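PDB 3F4L: putative oxidoreductase yhhX from Escherichia coli K-12, which probably acts as an NADP-dependent oxidoreductase of the Gfo/Idh/MocA family, perhaps oxidising scyllo-inositol. Local coordinates for residues C5-F10 with R16-Y21; D27-A32 with R300-L305; H50-F53 with D58-L61; Q123-D128 with Q252-L257; Y306-I309 with P314-V317. All coordinates share one frame; numbering follows the deposited sequence.

Contact 1: residues C5-F10 with R16-Y21; sequences CAFIGF and RYHLPY
Phe-7, on the first strand of the Rossmann fold, reaches over to Leu-19 and His-18 on the helix that follows, inside the beta-alpha-beta unit of strand 3-8, helix 12-22 and strand 29-35. Its CG stands anti to the carbonyl carbon (chi1 -70°), which directs the ring from the sheet toward the helix, where the outer carbons are shared between two side chains. CE1 meets the Leu-19 methyl CD1 at 3.6 Å, and CZ lies close to the same methyl. On the other branch, Phe-7 CE2 is 3.6 Å from His-18 CB. The rings form an offset edge-to-face pair: the Phe-7 edge is turned to the imidazole face, with planes at 66° and centroids 5.7 Å apart. That imidazole is gripped at both nitrogens, ND1 by Tyr-302 OH and NE2 by Glu-95 OE1, so its rotation is fixed independently of the stack. With an alanine in place of Phe-7, Leu-19 CD1 and the face of His-18 would probably lose their common neighbour, opening a gap between strand and helix. The second Leu-19 methyl serves the loop after the strand: CD2 sits in the plane of the Phe-10 ring, at its edge, 3.8 Å from CE1.

Contact 2: residues D27-A32 with R300-L305; sequences DSWHVA and RVYDAL
Trp-29, where strand 29-35 of the Rossmann sheet begins, is buried against Tyr-302 and Leu-305 of helix 300-311. With CG anti to the carbonyl carbon (chi1 -59°), the indole projects off the strand and meets the helix with both a face and its nitrogen-bearing side. Over one face stands the Tyr-302 ring, edge first: CD2 lies 4.2 Å above the indole plane, over its centre, and the two ring planes are at 85°, a T-shaped pair. The Tyr-302 backbone is engaged as well. Its carbonyl O receives a weak, bent hydrogen bond from Trp-29 NE1 at 3.4 Å, and the same O is 3.3 Å from Trp-29 CZ2. One turn further along, Leu-305 CB packs on Trp-29 CZ2 at 3.9 Å, the two side chains crossing at about a right angle.

The helix comes from the C-terminal part of the chain, 268 residues away, yet it lies on the N-terminal Rossmann domain; Trp-29 itself touches Ile-3 and Cys-5 of the adjacent strand 3-8 and Leu-68 of strand 66-71, one strand further on. Replacing the tryptophan by a leucine would probably leave the Tyr-302 edge without its aromatic face and take away the indole donor shared by the helix carbonyl and a water. That water lies in the indole plane at the ring edge, weakly accepting from NE1 and donating to Asp-303 OD1 at 2.7 Å. Asp-303 OD1 also forms a salt bridge with Arg-25.

Contact 3: residues H50-F53 with D58-L61; sequences HIHF and DEVL
His-52 and Glu-59 are brought together by two stretched-out side chains: CG of the histidine stands anti to its backbone N (chi1 170°), and the glutamate runs extended beyond CG (chi2 172°), which brings NE2 up to OE1. His-52 NE2 donates to Glu-59 OE1. The N-H points almost straight at the oxygen, but the 3.4 Å separation of NE2 and OE1 makes this a weak bond. The carboxylate oxygen lies at the edge of the imidazole, in its plane, and the ring and carboxylate are nearly coplanar, 24° apart. OE1 is shared, since Thr-54 OG1 also bonds weakly to it, while OE2 lies near the carboxylate of Asp-56. This gathering of negative charge would probably favour a protonated imidazole, though both residues are solvent-exposed and the effect may be modest. The His-52 ring also meets that of His-33 on the adjoining strand. Strand 52-54 is the outermost strand, within this chain, on one side of the six-stranded parallel Rossmann sheet, pairing with strand 29-35 through the backbones of His-52 and Ile-34; the single turn of helix 58-61 lies alongside, with Val-60 packed on His-33.

Contact 4: residues Q123-D128 with Q252-L257; sequences QNRRFD and QQETSL
Arg-125 and Glu-254 form a stretched salt bridge: NH1 and OE1 are 4.0 Å apart, too far for a hydrogen bond. The carboxylate oxygen lies at the edge of the guanidinium and near its plane, but the two flat groups are turned 70° to one another. Arg-125 is held more closely at home. Its chain bends at chi2 and chi3 (77°), folding the guanidinium back so that NE and NH2 both address Asp-128 OD2, with NH2 weakly bonded at 2.8 Å. Arginine, aspartate and glutamate thus form a small network in which one positive group lies between two negative ones, probably offsetting part of their charge. Beside it, Gln-253 is extended beyond CG and brings NE2 to 3.6 Å from Phe-127 O, a polar approach rather than a bond. The carboxamide is fixed from elsewhere, with OE1 accepting from Tyr-298 N and weakly from Tyr-21 OH. Tyr-298 OH in turn bonds to Asp-128 OD1, so this residue grips both segments. Residues 123-128 run from strand 119-121, at one side of the Rossmann sheet, into helix 129-140; their meeting with helix 253-258 belongs to the junction between the Rossmann and C-terminal alpha/beta domains of the Gfo/Idh/MocA fold.

Contact 5: residues Y306-I309 with P314-V317; sequences YQTI and PNYV
Thr-308 and Asn-315 are joined chiefly through one water. It donates to Thr-308 OG1 at 3.0 Å and to Asn-315 OD1 at 2.7 Å, and accepts from the backbone N of Tyr-316 at 3.0 Å, so three groups of the helix and the loop hold it in place. Thr-308 is turned for this by its first torsion: OG1 lies beside the backbone N and anti to the carbonyl carbon (chi1 -74°).

Direct contacts are fewer and centre on the same hydroxyl. OG1 approaches Pro-314 O to 3.2 Å, a close polar contact that does not count as a hydrogen bond, and packs on Asn-315 CA at 3.5 Å. Its stronger hydrogen-bonding partner within the protein is the carbonyl of Ala-313, with a weak alternative at Ala-304 O in the preceding helical turn.

One bond inside the loop helps set its shape. Asn-315 ND2 donates to Val-317 O at 2.9 Å, on a lone pair in the carbonyl plane, while the acceptor O stands 16° out of the Asn-315 amide plane. The amide is thereby used on both sides, OD1 for the water and ND2 for Val-317, with Thr-120 OG1 a further partner of ND2. Against the Tyr-316 ring, the Val-317 methyl CG2 sits over the centre of one face; the hydroxyl of that ring bonds to Gln-123 N.

The arrangement is a reversing loop between two helices: the chain leaves helix 300-311, turns back beside it and passes strand 119-121 of the Rossmann sheet before entering helix 319-331.

Overall arrangement
Contacts 1 and 2 are buried and largely aromatic; they meet where His-18 ND1 bonds to Tyr-302 OH, and adjacent strands 3-8 and 29-35 carry one segment of each. Contact 3 borders the same sheet from the surface, about 26 Å from the centre of the chain, and depends on one weak polar bond. Helix 300-311 serves contacts 2 and 5: one of its faces packs against the tryptophan, while a later turn relies on water and loop carbonyls near the surface. Contact 4, partly buried and charged, lies nearest the chain's centre and reaches contact 1 through Tyr-21 and contact 5 through Tyr-316.

Contact 1: residues C5-F10 with R16-Y21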
# COMPACT_ATOMS: atom_id res chain seq x y z
N CYS A 5 30.38 27.72 -13.67
CA CYS A 5 30.36 26.46 -12.96
C CYS A 5 31.26 25.47 -13.67
O CYS A 5 31.79 25.76 -14.75
CB CYS A 5 28.93 25.93 -12.87
SG CYS A 5 28.11 25.64 -14.47
N ALA A 6 31.44 24.30 -13.07
CA ALA A 6 32.27 23.26 -13.66
C ALA A 6 31.77 21.89 -13.24
O ALA A 6 31.25 21.72 -12.14
CB ALA A 6 33.72 23.45 -13.24
N PHE A 7 31.93 20.91 -14.11
CA PHE A 7 31.48 19.57 -13.79
C PHE A 7 32.62 18.60 -13.59
O PHE A 7 33.61 18.63 -14.34
CB PHE A 7 30.58 19.01 -14.89
CG PHE A 7 29.25 19.68 -14.96
CD1 PHE A 7 29.11 20.91 -15.59
CD2 PHE A 7 28.13 19.08 -14.38
CE1 PHE A 7 27.87 21.55 -15.62
CE2 PHE A 7 26.89 19.71 -14.41
CZ PHE A 7 26.76 20.94 -15.03
N ILE A 8 32.49 17.77 -12.57
CA ILE A 8 33.47 16.72 -12.32
C ILE A 8 32.73 15.49 -12.81
O ILE A 8 31.81 14.99 -12.15
CB ILE A 8 33.78 16.53 -10.83
CG1 ILE A 8 34.24 17.85 -10.20
CG2 ILE A 8 34.84 15.46 -10.67
CD1 ILE A 8 35.43 18.45 -10.86
N GLY A 9 33.12 15.00 -13.98
CA GLY A 9 32.48 13.84 -14.56
C GLY A 9 31.72 14.24 -15.81
O GLY A 9 31.03 15.26 -15.84
N PHE A 10 31.84 13.43 -16.85
CA PHE A 10 31.13 13.73 -18.09
C PHE A 10 30.46 12.48 -18.63
O PHE A 10 30.70 12.07 -19.76
CB PHE A 10 32.11 14.30 -19.13
CG PHE A 10 31.43 14.86 -20.35
CD1 PHE A 10 30.39 15.76 -20.23
CD2 PHE A 10 31.86 14.50 -21.63
CE1 PHE A 10 29.78 16.31 -21.35
CE2 PHE A 10 31.26 15.05 -22.76
CZ PHE A 10 30.22 15.96 -22.62
N ARG A 16 22.63 14.31 -19.83
CA ARG A 16 21.18 14.16 -19.91
C ARG A 16 20.39 14.94 -18.88
O ARG A 16 19.37 15.56 -19.20
CB ARG A 16 20.79 12.68 -19.80
CG ARG A 16 19.29 12.46 -19.75
CD ARG A 16 18.95 10.99 -19.94
NE ARG A 16 19.48 10.49 -21.21
CZ ARG A 16 19.56 9.20 -21.53
NH1 ARG A 16 19.16 8.27 -20.67
NH2 ARG A 16 20.05 8.85 -22.71
N TYR A 17 20.86 14.94 -17.63
CA TYR A 17 20.12 15.63 -16.59
C TYR A 17 20.64 16.99 -16.13
O TYR A 17 19.96 17.67 -15.37
CB TYR A 17 19.97 14.70 -15.39
CG TYR A 17 19.23 13.43 -15.74
CD1 TYR A 17 17.86 13.46 -16.04
CD2 TYR A 17 19.89 12.21 -15.78
CE1 TYR A 17 17.18 12.29 -16.36
CE2 TYR A 17 19.22 11.03 -16.10
CZ TYR A 17 17.86 11.08 -16.39
OH TYR A 17 17.19 9.92 -16.70
N HIS A 18 21.82 17.38 -16.59
CA HIS A 18 22.36 18.68 -16.21
C HIS A 18 22.53 19.66 -17.37
O HIS A 18 21.89 20.71 -17.40
CB HIS A 18 23.71 18.49 -15.51
CG HIS A 18 23.61 17.82 -14.18
ND1 HIS A 18 23.33 18.51 -13.02
CD2 HIS A 18 23.74 16.52 -13.82
CE1 HIS A 18 23.29 17.66 -12.00
NE2 HIS A 18 23.54 16.44 -12.46
N LEU A 19 23.38 19.31 -18.32
CA LEU A 19 23.66 20.19 -19.44
C LEU A 19 22.46 20.70 -20.24
O LEU A 19 22.40 21.89 -20.58
CB LEU A 19 24.70 19.54 -20.36
CG LEU A 19 26.17 19.97 -20.16
CD1 LEU A 19 26.42 20.44 -18.74
CD2 LEU A 19 27.11 18.83 -20.52
N PRO A 20 21.49 19.83 -20.54
CA PRO A 20 20.33 20.31 -21.30
C PRO A 20 19.67 21.51 -20.63
O PRO A 20 19.17 22.43 -21.30
CB PRO A 20 19.40 19.10 -21.35
CG PRO A 20 20.37 17.93 -21.33
CD PRO A 20 21.37 18.38 -20.27
N TYR A 21 19.67 21.51 -19.31
CA TYR A 21 19.05 22.57 -18.52
C TYR A 21 19.96 23.77 -18.28
O TYR A 21 19.52 24.92 -18.33
CB TYR A 21 18.60 21.98 -17.17
CG TYR A 21 17.52 20.94 -17.32
CD1 TYR A 21 16.18 21.31 -17.50
CD2 TYR A 21 17.83 19.58 -17.32
CE1 TYR A 21 15.20 20.37 -17.69
CE2 TYR A 21 16.85 18.62 -17.51
CZ TYR A 21 15.53 19.02 -17.69
OH TYR A 21 14.57 18.06 -17.88

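Contact 2: residues D27-A32 with R300-L305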
# COMPACT_ATOMS: atom_id res chain seq x y z
N ASP A 27 22.16 33.03 -19.70
CA ASP A 27 22.14 34.37 -19.11
C ASP A 27 22.34 34.30 -17.60
O ASP A 27 22.56 35.33 -16.95
CB ASP A 27 20.81 35.08 -19.43
CG ASP A 27 19.62 34.14 -19.41
OD1 ASP A 27 19.49 33.35 -18.45
OD2 ASP A 27 18.81 34.20 -20.37
N SER A 28 22.29 33.09 -17.05
CA SER A 28 22.46 32.86 -15.62
C SER A 28 23.73 32.09 -15.29
O SER A 28 24.42 32.38 -14.30
CB SER A 28 21.27 32.08 -15.06
OG SER A 28 20.04 32.68 -15.42
N TRP A 29 24.05 31.10 -16.12
CA TRP A 29 25.23 30.27 -15.90
C TRP A 29 26.08 30.07 -17.14
O TRP A 29 25.59 30.09 -18.27
CB TRP A 29 24.81 28.89 -15.41
CG TRP A 29 24.04 28.88 -14.14
CD1 TRP A 29 22.71 29.15 -13.98
CD2 TRP A 29 24.56 28.59 -12.85
NE1 TRP A 29 22.37 29.02 -12.65
CE2 TRP A 29 23.48 28.68 -11.94
CE3 TRP A 29 25.83 28.25 -12.36
CZ2 TRP A 29 23.64 28.45 -10.57
CZ3 TRP A 29 25.99 28.02 -11.00
CH2 TRP A 29 24.89 28.12 -10.12
N HIS A 30 27.37 29.83 -16.91
CA HIS A 30 28.34 29.56 -17.96
C HIS A 30 29.20 28.39 -17.52
O HIS A 30 29.83 28.44 -16.46
CB HIS A 30 29.24 30.77 -18.22
CG HIS A 30 30.35 30.47 -19.18
ND1 HIS A 30 31.64 30.22 -18.77
CD2 HIS A 30 30.35 30.30 -20.52
CE1 HIS A 30 32.38 29.90 -19.81
NE2 HIS A 30 31.62 29.94 -20.89
N VAL A 31 29.21 27.32 -18.31
CA VAL A 31 30.00 26.14 -17.97
C VAL A 31 31.43 26.38 -18.42
O VAL A 31 31.74 26.30 -19.61
CB VAL A 31 29.44 24.87 -18.67
CG1 VAL A 31 30.29 23.64 -18.31
CG2 VAL A 31 27.99 24.65 -18.22
N ALA A 32 32.29 26.69 -17.47
CA ALA A 32 33.68 27.00 -17.78
C ALA A 32 34.57 25.79 -18.00
O ALA A 32 35.44 25.81 -18.87
CB ALA A 32 34.27 27.88 -16.68
N ARG A 300 15.25 24.09 -12.29
CA ARG A 300 14.88 24.94 -11.17
C ARG A 300 15.87 24.76 -10.02
O ARG A 300 15.94 25.59 -9.12
CB ARG A 300 13.43 24.66 -10.75
CG ARG A 300 12.45 25.36 -11.70
CD ARG A 300 11.06 24.73 -11.76
NE ARG A 300 10.35 24.80 -10.50
CZ ARG A 300 9.08 24.42 -10.34
NH1 ARG A 300 8.40 23.95 -11.38
NH2 ARG A 300 8.51 24.51 -9.14
N VAL A 301 16.65 23.68 -10.07
CA VAL A 301 17.67 23.40 -9.07
C VAL A 301 18.75 24.48 -9.26
O VAL A 301 19.23 25.07 -8.30
CB VAL A 301 18.32 22.01 -9.28
CG1 VAL A 301 19.59 21.88 -8.43
CG2 VAL A 301 17.33 20.89 -8.91
N TYR A 302 19.11 24.73 -10.51
CA TYR A 302 20.12 25.74 -10.79
C TYR A 302 19.59 27.15 -10.53
O TYR A 302 20.35 28.04 -10.14
CB TYR A 302 20.65 25.59 -12.21
CG TYR A 302 21.55 24.38 -12.38
CD1 TYR A 302 21.03 23.12 -12.71
CD2 TYR A 302 22.92 24.48 -12.15
CE1 TYR A 302 21.85 21.99 -12.81
CE2 TYR A 302 23.76 23.36 -12.25
CZ TYR A 302 23.22 22.13 -12.58
OH TYR A 302 24.04 21.04 -12.66
N ASP A 303 18.28 27.35 -10.73
CA ASP A 303 17.72 28.67 -10.47
C ASP A 303 17.78 28.92 -8.96
O ASP A 303 17.91 30.06 -8.53
CB ASP A 303 16.26 28.77 -10.97
CG ASP A 303 16.14 28.59 -12.47
OD1 ASP A 303 17.04 29.06 -13.20
OD2 ASP A 303 15.15 27.99 -12.94
N ALA A 304 17.69 27.85 -8.17
CA ALA A 304 17.77 27.98 -6.71
C ALA A 304 19.20 28.24 -6.27
O ALA A 304 19.46 29.08 -5.40
CB ALA A 304 17.25 26.71 -6.03
N LEU A 305 20.14 27.52 -6.87
CA LEU A 305 21.56 27.70 -6.55
C LEU A 305 21.97 29.12 -6.91
O LEU A 305 22.79 29.74 -6.22
CB LEU A 305 22.40 26.68 -7.32
CG LEU A 305 22.67 25.34 -6.62
CD1 LEU A 305 21.44 24.87 -5.90
CD2 LEU A 305 23.09 24.31 -7.66
O HOH W 1 19.45 30.22 -13.21

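Contact 3: residues H50-F53 with D58-L61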
# COMPACT_ATOMS: atom_id res chain seq x y z
N HIS A 50 31.93 25.69 -26.55
CA HIS A 50 32.41 26.76 -25.67
C HIS A 50 32.99 26.24 -24.35
O HIS A 50 33.48 27.02 -23.54
CB HIS A 50 31.26 27.70 -25.34
CG HIS A 50 30.15 27.04 -24.58
ND1 HIS A 50 29.39 26.02 -25.11
CD2 HIS A 50 29.69 27.23 -23.31
CE1 HIS A 50 28.51 25.61 -24.20
NE2 HIS A 50 28.68 26.33 -23.11
N ILE A 51 32.92 24.94 -24.14
CA ILE A 51 33.41 24.35 -22.90
C ILE A 51 34.84 23.83 -22.99
O ILE A 51 35.24 23.22 -23.99
CB ILE A 51 32.50 23.16 -22.44
CG1 ILE A 51 31.04 23.60 -22.35
CG2 ILE A 51 32.97 22.65 -21.07
CD1 ILE A 51 30.05 22.47 -22.02
N HIS A 52 35.61 24.08 -21.94
CA HIS A 52 36.98 23.60 -21.85
C HIS A 52 36.97 22.26 -21.12
O HIS A 52 36.67 22.20 -19.93
CB HIS A 52 37.84 24.60 -21.06
CG HIS A 52 39.21 24.08 -20.71
ND1 HIS A 52 40.15 23.73 -21.66
CD2 HIS A 52 39.80 23.86 -19.51
CE1 HIS A 52 41.25 23.31 -21.07
NE2 HIS A 52 41.06 23.38 -19.76
N PHE A 53 37.28 21.18 -21.84
CA PHE A 53 37.33 19.85 -21.24
C PHE A 53 38.75 19.61 -20.77
O PHE A 53 39.70 19.94 -21.46
CB PHE A 53 36.92 18.78 -22.26
CG PHE A 53 35.46 18.79 -22.61
CD1 PHE A 53 34.99 19.60 -23.64
CD2 PHE A 53 34.56 18.03 -21.88
CE1 PHE A 53 33.62 19.64 -23.93
CE2 PHE A 53 33.20 18.07 -22.17
CZ PHE A 53 32.72 18.87 -23.19
N ASP A 58 43.00 20.30 -11.00
CA ASP A 58 43.48 21.56 -10.44
C ASP A 58 43.16 22.75 -11.33
O ASP A 58 42.88 23.85 -10.83
CB ASP A 58 44.99 21.47 -10.17
CG ASP A 58 45.30 20.61 -8.96
OD1 ASP A 58 44.66 20.81 -7.91
OD2 ASP A 58 46.19 19.74 -9.06
N GLU A 59 43.19 22.54 -12.65
CA GLU A 59 42.87 23.60 -13.60
C GLU A 59 41.45 24.12 -13.41
O GLU A 59 41.09 25.20 -13.88
CB GLU A 59 43.03 23.09 -15.03
CG GLU A 59 44.43 23.22 -15.59
CD GLU A 59 44.58 22.52 -16.93
OE1 GLU A 59 43.63 22.60 -17.74
OE2 GLU A 59 45.64 21.89 -17.16
N VAL A 60 40.63 23.33 -12.73
CA VAL A 60 39.25 23.72 -12.47
C VAL A 60 39.12 24.34 -11.07
O VAL A 60 38.62 25.45 -10.92
CB VAL A 60 38.28 22.51 -12.56
CG1 VAL A 60 36.87 22.97 -12.29
CG2 VAL A 60 38.39 21.85 -13.93
N LEU A 61 39.60 23.61 -10.07
CA LEU A 61 39.51 24.09 -8.69
C LEU A 61 40.32 25.36 -8.44
O LEU A 61 40.05 26.08 -7.48
CB LEU A 61 39.95 22.99 -7.72
CG LEU A 61 39.08 21.72 -7.78
CD1 LEU A 61 39.53 20.75 -6.69
CD2 LEU A 61 37.62 22.09 -7.61

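Contact 4: residues Q123-D128 with Q252-L257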
# COMPACT_ATOMS: atom_id res chain seq x y z
N GLN A 123 18.53 17.09 -5.96
CA GLN A 123 17.21 16.46 -5.84
C GLN A 123 16.27 17.08 -6.86
O GLN A 123 15.32 17.77 -6.52
CB GLN A 123 16.65 16.65 -4.42
CG GLN A 123 17.53 16.05 -3.33
CD GLN A 123 17.70 14.54 -3.46
OE1 GLN A 123 17.03 13.89 -4.27
NE2 GLN A 123 18.58 13.96 -2.64
N ASN A 124 16.55 16.80 -8.13
CA ASN A 124 15.76 17.35 -9.22
C ASN A 124 14.31 16.87 -9.25
O ASN A 124 13.44 17.55 -9.79
CB ASN A 124 16.43 17.05 -10.57
CG ASN A 124 16.61 15.55 -10.83
OD1 ASN A 124 17.14 14.82 -9.99
ND2 ASN A 124 16.18 15.10 -12.00
N ARG A 125 14.02 15.71 -8.65
CA ARG A 125 12.65 15.22 -8.69
C ARG A 125 11.70 16.01 -7.80
O ARG A 125 10.50 15.71 -7.69
CB ARG A 125 12.60 13.71 -8.36
CG ARG A 125 13.50 12.88 -9.30
CD ARG A 125 12.99 11.46 -9.55
NE ARG A 125 11.88 11.48 -10.49
CZ ARG A 125 11.91 10.96 -11.72
NH1 ARG A 125 13.00 10.35 -12.17
NH2 ARG A 125 10.86 11.09 -12.50
N ARG A 126 12.23 17.06 -7.17
CA ARG A 126 11.39 17.92 -6.36
C ARG A 126 10.66 18.81 -7.34
O ARG A 126 9.74 19.53 -6.99
CB ARG A 126 12.25 18.77 -5.42
CG ARG A 126 12.77 17.98 -4.24
CD ARG A 126 13.35 18.88 -3.16
NE ARG A 126 13.80 18.09 -2.02
CZ ARG A 126 14.06 18.61 -0.82
NH1 ARG A 126 13.90 19.91 -0.62
NH2 ARG A 126 14.45 17.82 0.17
N PHE A 127 11.09 18.73 -8.60
CA PHE A 127 10.47 19.52 -9.64
C PHE A 127 9.82 18.64 -10.71
O PHE A 127 9.70 19.05 -11.86
CB PHE A 127 11.49 20.49 -10.25
CG PHE A 127 12.08 21.43 -9.25
CD1 PHE A 127 11.27 22.36 -8.59
CD2 PHE A 127 13.42 21.35 -8.89
CE1 PHE A 127 11.78 23.18 -7.60
CE2 PHE A 127 13.95 22.17 -7.88
CZ PHE A 127 13.13 23.09 -7.24
N ASP A 128 9.43 17.42 -10.33
CA ASP A 128 8.73 16.51 -11.23
C ASP A 128 7.29 17.03 -11.26
O ASP A 128 6.74 17.40 -10.22
CB ASP A 128 8.72 15.08 -10.69
CG ASP A 128 9.80 14.21 -11.30
OD1 ASP A 128 10.39 14.61 -12.34
OD2 ASP A 128 10.05 13.12 -10.76
N GLN A 252 7.18 13.86 -17.49
CA GLN A 252 7.65 13.46 -18.81
C GLN A 252 8.99 13.99 -19.33
O GLN A 252 9.37 13.71 -20.46
CB GLN A 252 6.56 13.79 -19.84
CG GLN A 252 5.28 12.97 -19.67
CD GLN A 252 5.52 11.49 -19.93
OE1 GLN A 252 5.90 11.10 -21.04
NE2 GLN A 252 5.31 10.66 -18.92
N GLN A 253 9.71 14.76 -18.51
CA GLN A 253 11.01 15.29 -18.92
C GLN A 253 11.98 14.19 -19.34
O GLN A 253 12.67 14.32 -20.35
CB GLN A 253 11.65 16.11 -17.79
CG GLN A 253 10.86 17.33 -17.39
CD GLN A 253 11.48 18.05 -16.22
OE1 GLN A 253 12.50 18.74 -16.35
NE2 GLN A 253 10.86 17.88 -15.06
N GLU A 254 12.05 13.11 -18.57
CA GLU A 254 12.97 12.03 -18.91
C GLU A 254 12.59 11.39 -20.24
O GLU A 254 13.46 11.05 -21.05
CB GLU A 254 12.99 10.96 -17.82
CG GLU A 254 14.07 9.90 -18.02
CD GLU A 254 13.97 8.74 -17.04
OE1 GLU A 254 13.78 9.00 -15.83
OE2 GLU A 254 14.10 7.58 -17.47
N THR A 255 11.29 11.22 -20.46
CA THR A 255 10.82 10.62 -21.70
C THR A 255 11.25 11.50 -22.88
O THR A 255 11.74 11.01 -23.88
CB THR A 255 9.27 10.45 -21.70
OG1 THR A 255 8.90 9.52 -20.66
CG2 THR A 255 8.78 9.92 -23.04
N SER A 256 11.08 12.81 -22.74
CA SER A 256 11.48 13.71 -23.82
C SER A 256 12.99 13.68 -24.04
O SER A 256 13.46 13.59 -25.19
CB SER A 256 11.05 15.14 -23.53
OG SER A 256 9.64 15.23 -23.44
N LEU A 257 13.75 13.77 -22.95
CA LEU A 257 15.21 13.75 -23.03
C LEU A 257 15.70 12.52 -23.78
O LEU A 257 16.57 12.62 -24.65
CB LEU A 257 15.83 13.82 -21.63
CG LEU A 257 15.64 15.14 -20.87
CD1 LEU A 257 16.23 15.04 -19.46
CD2 LEU A 257 16.30 16.27 -21.65

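Contact 5: residues Y306-I309 with P314-V317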
# COMPACT_ATOMS: atom_id res chain seq x y z
N TYR A 306 21.41 29.66 -7.99
CA TYR A 306 21.71 31.02 -8.40
C TYR A 306 21.36 31.98 -7.25
O TYR A 306 22.20 32.76 -6.81
CB TYR A 306 20.89 31.40 -9.63
CG TYR A 306 21.29 32.74 -10.20
CD1 TYR A 306 22.44 32.86 -10.98
CD2 TYR A 306 20.56 33.89 -9.92
CE1 TYR A 306 22.86 34.10 -11.45
CE2 TYR A 306 20.97 35.13 -10.38
CZ TYR A 306 22.12 35.23 -11.15
OH TYR A 306 22.55 36.46 -11.61
N GLN A 307 20.11 31.91 -6.79
CA GLN A 307 19.65 32.78 -5.71
C GLN A 307 20.47 32.57 -4.45
O GLN A 307 20.90 33.54 -3.82
CB GLN A 307 18.17 32.53 -5.42
CG GLN A 307 17.24 32.84 -6.58
CD GLN A 307 15.79 32.91 -6.16
OE1 GLN A 307 14.88 33.10 -6.98
NE2 GLN A 307 15.55 32.76 -4.85
N THR A 308 20.68 31.32 -4.08
CA THR A 308 21.46 31.02 -2.89
C THR A 308 22.85 31.64 -2.95
O THR A 308 23.27 32.33 -2.03
CB THR A 308 21.62 29.51 -2.69
OG1 THR A 308 20.38 28.97 -2.22
CG2 THR A 308 22.73 29.22 -1.67
N ILE A 309 23.56 31.39 -4.05
CA ILE A 309 24.92 31.90 -4.23
C ILE A 309 25.00 33.42 -4.42
O ILE A 309 25.87 34.08 -3.87
CB ILE A 309 25.60 31.22 -5.44
CG1 ILE A 309 25.85 29.75 -5.12
CG2 ILE A 309 26.90 31.93 -5.78
CD1 ILE A 309 26.43 28.98 -6.28
N PRO A 314 18.09 30.88 1.12
CA PRO A 314 18.29 29.54 1.69
C PRO A 314 18.36 28.50 0.58
O PRO A 314 17.73 28.65 -0.46
CB PRO A 314 17.06 29.36 2.59
CG PRO A 314 16.05 30.33 2.03
CD PRO A 314 16.89 31.52 1.69
N ASN A 315 19.15 27.45 0.81
CA ASN A 315 19.31 26.39 -0.19
C ASN A 315 17.97 25.67 -0.37
O ASN A 315 17.21 25.54 0.60
CB ASN A 315 20.39 25.41 0.27
CG ASN A 315 20.78 24.42 -0.81
OD1 ASN A 315 21.20 24.81 -1.90
ND2 ASN A 315 20.64 23.13 -0.51
N TYR A 316 17.69 25.19 -1.58
CA TYR A 316 16.41 24.52 -1.84
C TYR A 316 16.22 23.25 -1.02
O TYR A 316 15.09 22.86 -0.72
CB TYR A 316 16.24 24.23 -3.34
CG TYR A 316 17.03 23.05 -3.88
CD1 TYR A 316 18.43 23.04 -3.84
CD2 TYR A 316 16.38 21.97 -4.47
CE1 TYR A 316 19.15 21.97 -4.37
CE2 TYR A 316 17.10 20.89 -5.01
CZ TYR A 316 18.48 20.91 -4.96
OH TYR A 316 19.19 19.86 -5.49
N VAL A 317 17.32 22.60 -0.66
CA VAL A 317 17.27 21.39 0.15
C VAL A 317 17.83 21.70 1.54
O VAL A 317 18.93 22.25 1.66
CB VAL A 317 18.11 20.24 -0.46
CG1 VAL A 317 18.10 19.03 0.46
CG2 VAL A 317 17.55 19.86 -1.83
O HOH W 2 19.72 26.31 -3.54